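Local coordinates for protein gamma-glutamyltransferase 1 Threonine peptidase. MEROPS family T03 L-subunit (Pseudomonas nitroreducens, PDB 5ZJG) that forms the large subunit of a gamma-glutamyltransferase of the Ntn-hydrolase clan, which probably cleaves gamma-glutamyl compounds and passes the glutamyl group to water or another acceptor, at residues L67-I72 against P104-G109; F193-T198 against D217-Q222. All coordinates share one frame; numbering follows the deposited sequence.

Contact 1: residues L67-I72 against P104-G109; sequences LDYREI and PGTVMG. With GLY (glycine), chain E.
Tyr69 sets its side chain onto the start of helix 106-117, against Gly105 just before it and Thr106 and Gly109 within it. Its CG stands between the backbone N and the carbonyl carbon (chi1 59°), which swings the ring toward that turn: Tyr69 CB lies 3.6 Å from Gly109 CA, and Tyr69 CD2 3.5 Å from Thr106 CA. A beta carbon on Gly109 would fall 2.3 Å from Tyr69 CG, so the close fit depends on the absence of a side chain there. Leu67 comes closer still, its CD2 methyl 3.0 Å from Gly109 O. The backbones themselves meet through a CA-H...O contact from Gly105 CA to Tyr69 O (3.5 Å).

The packing slackens past Arg70, though this end too is buried. Glu71 brings only its CG near the second segment, 4.0 Å from Pro104 CA. The polar ends are satisfied outside the two segments: Tyr69 OH bonds to Asn16 of the small-subunit chain, and Thr106 OG1 to Asn49.

Asp68, on the strand, accepts Arg70 N at OD1 in an Asx turn (2.9 Å, 162° at the hydrogen) and also pairs with Arg69 of the small-subunit chain. Arg70 points its CB away from 104-109, and its guanidinium reaches the bound glycine through a weak bond from NH1 to OXT (3.1 Å, 127°); salt bridges to Asp43 and Glu40 of the small-subunit chain hold its two terminal nitrogens. With Ser72 and Ser73 of that chain also bonded to the glycine, the site resembles the pocket that in gamma-glutamyltransferases receives the glutamyl alpha-carboxylate and alpha-amino group. Arg70, set between two small-subunit carboxylates and that of the glycine, is consistent with a positive charge kept in place to receive an anionic ligand group.

Contact 2: residues F193-T198 against D217-Q222; sequences FYKGET and DLVDYQ
Tyr194 and Leu218 meet where the last turns of helices 190-195 and 215-220 come together. The tyrosine CG lies anti to its carbonyl carbon (chi1 -64°), which lays the ring beside Leu218: Tyr194 CD1 is 3.3 Å from Leu218 O, the carbonyl that also accepts Tyr221 N. Leu218 answers with its own CB, 3.4 Å from Tyr194 O, and its CD2 methyl sits 4.1 Å from Tyr194 CD1. Phe193 CD1 covers one face of the Tyr194 ring, over its centre.

This is helix-end packing in a helical part of the Ntn-hydrolase subunit; the next helix, 197-209, starts at once, with Gly196 as its N-cap.

Tyr221, with CG anti to the backbone N (chi1 -175°), turns its ring nearly parallel to that of Tyr194, planes at 11°, but so far slid that they barely overlap; Tyr194 CE1 instead meets Tyr221 CB at 3.9 Å. Tyr194 OH is hydrogen-bonded to Pro104 O and Met108 N of the same chain. A phenylalanine in place of Tyr194 would lose the hydroxyl, and both would probably be left without the bonding partner they share. At the exposed edge of the contact, the side chains of Lys195 and Val219 cross at about a right angle, with Lys195 CG 4.1 Å from Val219 CG2.

From the N terminus, 67-72 takes in the end of strand 63-69, and contact 1 then closes a 31-residue excursion free of helix and strand, ending at the start of helix 106-117. Contact 2 follows in series, closing a shorter, mostly helical loop that takes in most of helix 197-209; neither loop encloses or crosses the other. Though their centres are 11 Å apart, the contacts join directly: Tyr221 OH lies 2.7 Å from Arg70 O, and Tyr194 OH 2.8 Å from Pro104 O, both probable hydrogen bonds. Beyond Tyr221 the chain enters strand 224-233, which pairs with strand 63-69, so the helical region around 190-220 is tied to the sheet and to the glycine-binding loop.

Contact 1: residues L67-I72 against P104-G109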
loop_
_atom_site.group_PDB
_atom_site.type_symbol
_atom_site.label_atom_id
_atom_site.label_comp_id
_atom_site.label_asym_id
_atom_site.label_seq_id
_atom_site.Cartn_x
_atom_site.Cartn_y
_atom_site.Cartn_z
ATOM N N LEU A 67 -10.958 -1.990 -7.035
ATOM C CA LEU A 67 -11.767 -2.345 -5.878
ATOM C C LEU A 67 -11.139 -1.716 -4.647
ATOM O O LEU A 67 -9.957 -1.940 -4.359
ATOM C CB LEU A 67 -11.897 -3.868 -5.711
ATOM C CG LEU A 67 -12.717 -4.353 -4.525
ATOM C CD1 LEU A 67 -14.171 -3.882 -4.616
ATOM C CD2 LEU A 67 -12.643 -5.868 -4.419
ATOM N N ASP A 68 -11.939 -0.904 -3.947
ATOM C CA ASP A 68 -11.543 -0.187 -2.738
ATOM C C ASP A 68 -12.109 -0.937 -1.540
ATOM O O ASP A 68 -13.323 -0.933 -1.317
ATOM C CB ASP A 68 -12.063 1.247 -2.811
ATOM C CG ASP A 68 -11.956 2.009 -1.509
ATOM O OD1 ASP A 68 -11.676 1.446 -0.439
ATOM O OD2 ASP A 68 -12.200 3.229 -1.573
ATOM N N TYR A 69 -11.225 -1.564 -0.766
ATOM C CA TYR A 69 -11.587 -2.200 0.484
ATOM C C TYR A 69 -10.746 -1.624 1.618
ATOM O O TYR A 69 -10.316 -2.308 2.557
ATOM C CB TYR A 69 -11.501 -3.719 0.358
ATOM C CG TYR A 69 -10.190 -4.332 -0.013
ATOM C CD1 TYR A 69 -9.845 -4.521 -1.328
ATOM C CD2 TYR A 69 -9.352 -4.822 0.972
ATOM C CE1 TYR A 69 -8.646 -5.151 -1.664
ATOM C CE2 TYR A 69 -8.168 -5.439 0.662
ATOM C CZ TYR A 69 -7.824 -5.616 -0.650
ATOM O OH TYR A 69 -6.622 -6.238 -0.946
ATOM N N ARG A 70 -10.578 -0.306 1.542
ATOM C CA ARG A 70 -9.974 0.473 2.601
ATOM C C ARG A 70 -10.892 0.511 3.823
ATOM O O ARG A 70 -12.123 0.528 3.704
ATOM C CB ARG A 70 -9.708 1.890 2.074
ATOM C CG ARG A 70 -9.057 2.841 3.039
ATOM C CD ARG A 70 -7.615 2.538 3.206
ATOM N NE ARG A 70 -6.885 3.740 3.611
ATOM C CZ ARG A 70 -5.626 3.719 4.029
ATOM N NH1 ARG A 70 -4.991 2.568 4.104
ATOM N NH2 ARG A 70 -4.996 4.843 4.353
ATOM N N GLU A 71 -10.281 0.523 5.001
ATOM C CA GLU A 71 -11.031 0.677 6.245
ATOM C C GLU A 71 -11.769 2.007 6.279
ATOM O O GLU A 71 -11.369 2.989 5.644
ATOM C CB GLU A 71 -10.092 0.583 7.448
ATOM C CG GLU A 71 -9.313 -0.726 7.530
ATOM C CD GLU A 71 -7.899 -0.562 7.034
ATOM O OE1 GLU A 71 -7.725 0.005 5.935
ATOM O OE2 GLU A 71 -6.953 -0.964 7.750
ATOM N N ILE A 72 -12.873 2.033 7.047
ATOM C CA ILE A 72 -13.624 3.262 7.313
ATOM C C ILE A 72 -13.566 3.600 8.797
ATOM O O ILE A 72 -13.493 2.719 9.659
ATOM C CB ILE A 72 -15.097 3.165 6.851
ATOM C CG1 ILE A 72 -15.817 1.999 7.516
ATOM C CG2 ILE A 72 -15.169 3.088 5.320
ATOM C CD1 ILE A 72 -17.286 1.909 7.130
ATOM N N PRO A 104 -12.397 -3.111 9.465
ATOM C CA PRO A 104 -11.621 -3.867 8.466
ATOM C C PRO A 104 -12.392 -4.125 7.179
ATOM O O PRO A 104 -13.574 -4.471 7.206
ATOM C CB PRO A 104 -11.311 -5.181 9.183
ATOM C CG PRO A 104 -11.378 -4.857 10.629
ATOM C CD PRO A 104 -12.482 -3.839 10.749
ATOM N N GLY A 105 -11.679 -4.041 6.048
ATOM C CA GLY A 105 -12.306 -4.249 4.749
ATOM C C GLY A 105 -11.858 -5.479 3.963
ATOM O O GLY A 105 -12.499 -5.862 2.979
ATOM N N THR A 106 -10.756 -6.101 4.374
ATOM C CA THR A 106 -10.103 -7.091 3.515
ATOM C C THR A 106 -11.020 -8.265 3.191
ATOM O O THR A 106 -11.107 -8.680 2.034
ATOM C CB THR A 106 -8.812 -7.569 4.166
ATOM O OG1 THR A 106 -7.893 -6.483 4.170
ATOM C CG2 THR A 106 -8.179 -8.750 3.396
ATOM N N VAL A 107 -11.711 -8.827 4.188
ATOM C CA VAL A 107 -12.569 -9.976 3.887
ATOM C C VAL A 107 -13.651 -9.594 2.873
ATOM O O VAL A 107 -13.949 -10.354 1.936
ATOM C CB VAL A 107 -13.164 -10.567 5.176
ATOM C CG1 VAL A 107 -14.130 -11.721 4.871
ATOM C CG2 VAL A 107 -12.031 -11.084 6.044
ATOM N N MET A 108 -14.266 -8.421 3.042
ATOM C CA MET A 108 -15.291 -8.000 2.097
ATOM C C MET A 108 -14.707 -7.732 0.721
ATOM O O MET A 108 -15.325 -8.085 -0.291
ATOM C CB MET A 108 -15.998 -6.754 2.621
ATOM C CG MET A 108 -17.184 -6.326 1.769
ATOM S SD MET A 108 -18.509 -7.535 1.796
ATOM C CE MET A 108 -19.094 -7.367 3.484
ATOM N N GLY A 109 -13.513 -7.130 0.662
ATOM C CA GLY A 109 -12.881 -6.866 -0.624
ATOM C C GLY A 109 -12.543 -8.133 -1.392
ATOM O O GLY A 109 -12.838 -8.245 -2.586
HETATM N N GLY E . -1.067 2.950 5.712
HETATM C CA GLY E . -0.226 3.526 4.677
HETATM C C GLY E . -1.034 3.852 3.438
HETATM O O GLY E . -0.624 4.629 2.573
HETATM O OXT GLY E . -2.137 3.324 3.288
#

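Contact 2: residues F193-T198 against D217-Q222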
loop_
_atom_site.group_PDB
_atom_site.type_symbol
_atom_site.label_atom_id
_atom_site.label_comp_id
_atom_site.label_asym_id
_atom_site.label_seq_id
_atom_site.Cartn_x
_atom_site.Cartn_y
_atom_site.Cartn_z
ATOM N N PHE A 193 -17.422 -12.751 9.283
ATOM C CA PHE A 193 -16.573 -11.670 9.768
ATOM C C PHE A 193 -17.400 -10.465 10.194
ATOM O O PHE A 193 -17.082 -9.811 11.197
ATOM C CB PHE A 193 -15.571 -11.274 8.680
ATOM C CG PHE A 193 -14.518 -10.312 9.155
ATOM C CD1 PHE A 193 -14.789 -8.957 9.254
ATOM C CD2 PHE A 193 -13.256 -10.769 9.515
ATOM C CE1 PHE A 193 -13.817 -8.072 9.714
ATOM C CE2 PHE A 193 -12.285 -9.900 9.962
ATOM C CZ PHE A 193 -12.567 -8.546 10.070
ATOM N N TYR A 194 -18.472 -10.159 9.457
ATOM C CA TYR A 194 -19.200 -8.917 9.685
ATOM C C TYR A 194 -20.502 -9.103 10.444
ATOM O O TYR A 194 -21.013 -8.125 11.008
ATOM C CB TYR A 194 -19.473 -8.218 8.342
ATOM C CG TYR A 194 -18.187 -7.789 7.646
ATOM C CD1 TYR A 194 -17.589 -6.574 7.949
ATOM C CD2 TYR A 194 -17.573 -8.611 6.717
ATOM C CE1 TYR A 194 -16.405 -6.192 7.331
ATOM C CE2 TYR A 194 -16.399 -8.240 6.092
ATOM C CZ TYR A 194 -15.819 -7.037 6.404
ATOM O OH TYR A 194 -14.639 -6.654 5.802
ATOM N N LYS A 195 -21.037 -10.327 10.503
ATOM C CA LYS A 195 -22.326 -10.581 11.151
ATOM C C LYS A 195 -22.323 -11.731 12.151
ATOM O O LYS A 195 -23.252 -11.807 12.969
ATOM C CB LYS A 195 -23.400 -10.892 10.099
ATOM C CG LYS A 195 -23.700 -9.792 9.109
ATOM C CD LYS A 195 -24.687 -10.312 8.071
ATOM C CE LYS A 195 -25.271 -9.209 7.193
ATOM N NZ LYS A 195 -24.442 -8.985 5.971
ATOM N N GLY A 196 -21.338 -12.622 12.109
ATOM C CA GLY A 196 -21.386 -13.908 12.763
ATOM C C GLY A 196 -20.414 -14.079 13.907
ATOM O O GLY A 196 -20.129 -13.130 14.641
ATOM N N GLU A 197 -19.896 -15.297 14.070
ATOM C CA GLU A 197 -19.048 -15.581 15.220
ATOM C C GLU A 197 -17.841 -14.650 15.260
ATOM O O GLU A 197 -17.488 -14.122 16.320
ATOM C CB GLU A 197 -18.603 -17.046 15.202
ATOM C CG GLU A 197 -17.636 -17.401 16.337
ATOM C CD GLU A 197 -17.481 -18.898 16.549
ATOM O OE1 GLU A 197 -18.318 -19.665 16.029
ATOM O OE2 GLU A 197 -16.521 -19.306 17.243
ATOM N N THR A 198 -17.193 -14.429 14.117
ATOM C CA THR A 198 -16.017 -13.573 14.145
ATOM C C THR A 198 -16.393 -12.136 14.504
ATOM O O THR A 198 -15.723 -11.504 15.326
ATOM C CB THR A 198 -15.275 -13.650 12.810
ATOM O OG1 THR A 198 -14.859 -15.009 12.595
ATOM C CG2 THR A 198 -14.063 -12.718 12.821
ATOM N N ASP A 217 -21.152 -0.869 12.741
ATOM C CA ASP A 217 -20.028 -0.543 11.866
ATOM C C ASP A 217 -19.725 -1.707 10.926
ATOM O O ASP A 217 -19.556 -1.514 9.714
ATOM C CB ASP A 217 -18.805 -0.179 12.706
ATOM C CG ASP A 217 -18.947 1.167 13.383
ATOM O OD1 ASP A 217 -19.073 2.176 12.671
ATOM O OD2 ASP A 217 -18.957 1.215 14.626
ATOM N N LEU A 218 -19.698 -2.931 11.463
ATOM C CA LEU A 218 -19.380 -4.095 10.648
ATOM C C LEU A 218 -20.464 -4.359 9.613
ATOM O O LEU A 218 -20.167 -4.628 8.445
ATOM C CB LEU A 218 -19.185 -5.325 11.541
ATOM C CG LEU A 218 -17.996 -5.268 12.500
ATOM C CD1 LEU A 218 -18.014 -6.444 13.447
ATOM C CD2 LEU A 218 -16.707 -5.280 11.700
ATOM N N VAL A 219 -21.736 -4.287 10.019
ATOM C CA VAL A 219 -22.805 -4.594 9.081
ATOM C C VAL A 219 -22.915 -3.546 7.979
ATOM O O VAL A 219 -23.419 -3.853 6.895
ATOM C CB VAL A 219 -24.130 -4.759 9.849
ATOM C CG1 VAL A 219 -25.311 -4.858 8.901
ATOM C CG2 VAL A 219 -24.053 -5.992 10.722
ATOM N N ASP A 220 -22.459 -2.321 8.218
ATOM C CA ASP A 220 -22.534 -1.265 7.213
ATOM C C ASP A 220 -21.309 -1.224 6.307
ATOM O O ASP A 220 -21.281 -0.443 5.350
ATOM C CB ASP A 220 -22.710 0.103 7.883
ATOM C CG ASP A 220 -24.100 0.307 8.436
ATOM O OD1 ASP A 220 -24.922 -0.641 8.373
ATOM O OD2 ASP A 220 -24.375 1.416 8.940
ATOM N N TYR A 221 -20.296 -2.030 6.574
ATOM C CA TYR A 221 -19.103 -1.958 5.739
ATOM C C TYR A 221 -19.407 -2.474 4.340
ATOM O O TYR A 221 -20.045 -3.520 4.170
ATOM C CB TYR A 221 -17.939 -2.752 6.322
ATOM C CG TYR A 221 -16.735 -2.486 5.443
ATOM C CD1 TYR A 221 -15.974 -1.351 5.638
ATOM C CD2 TYR A 221 -16.428 -3.312 4.359
ATOM C CE1 TYR A 221 -14.904 -1.060 4.809
ATOM C CE2 TYR A 221 -15.378 -3.017 3.524
ATOM C CZ TYR A 221 -14.616 -1.892 3.760
ATOM O OH TYR A 221 -13.567 -1.589 2.928
ATOM N N GLN A 222 -18.937 -1.733 3.335
ATOM C CA GLN A 222 -19.035 -2.143 1.941
ATOM C C GLN A 222 -17.727 -1.841 1.230
ATOM O O GLN A 222 -17.190 -0.740 1.366
ATOM C CB GLN A 222 -20.181 -1.410 1.232
#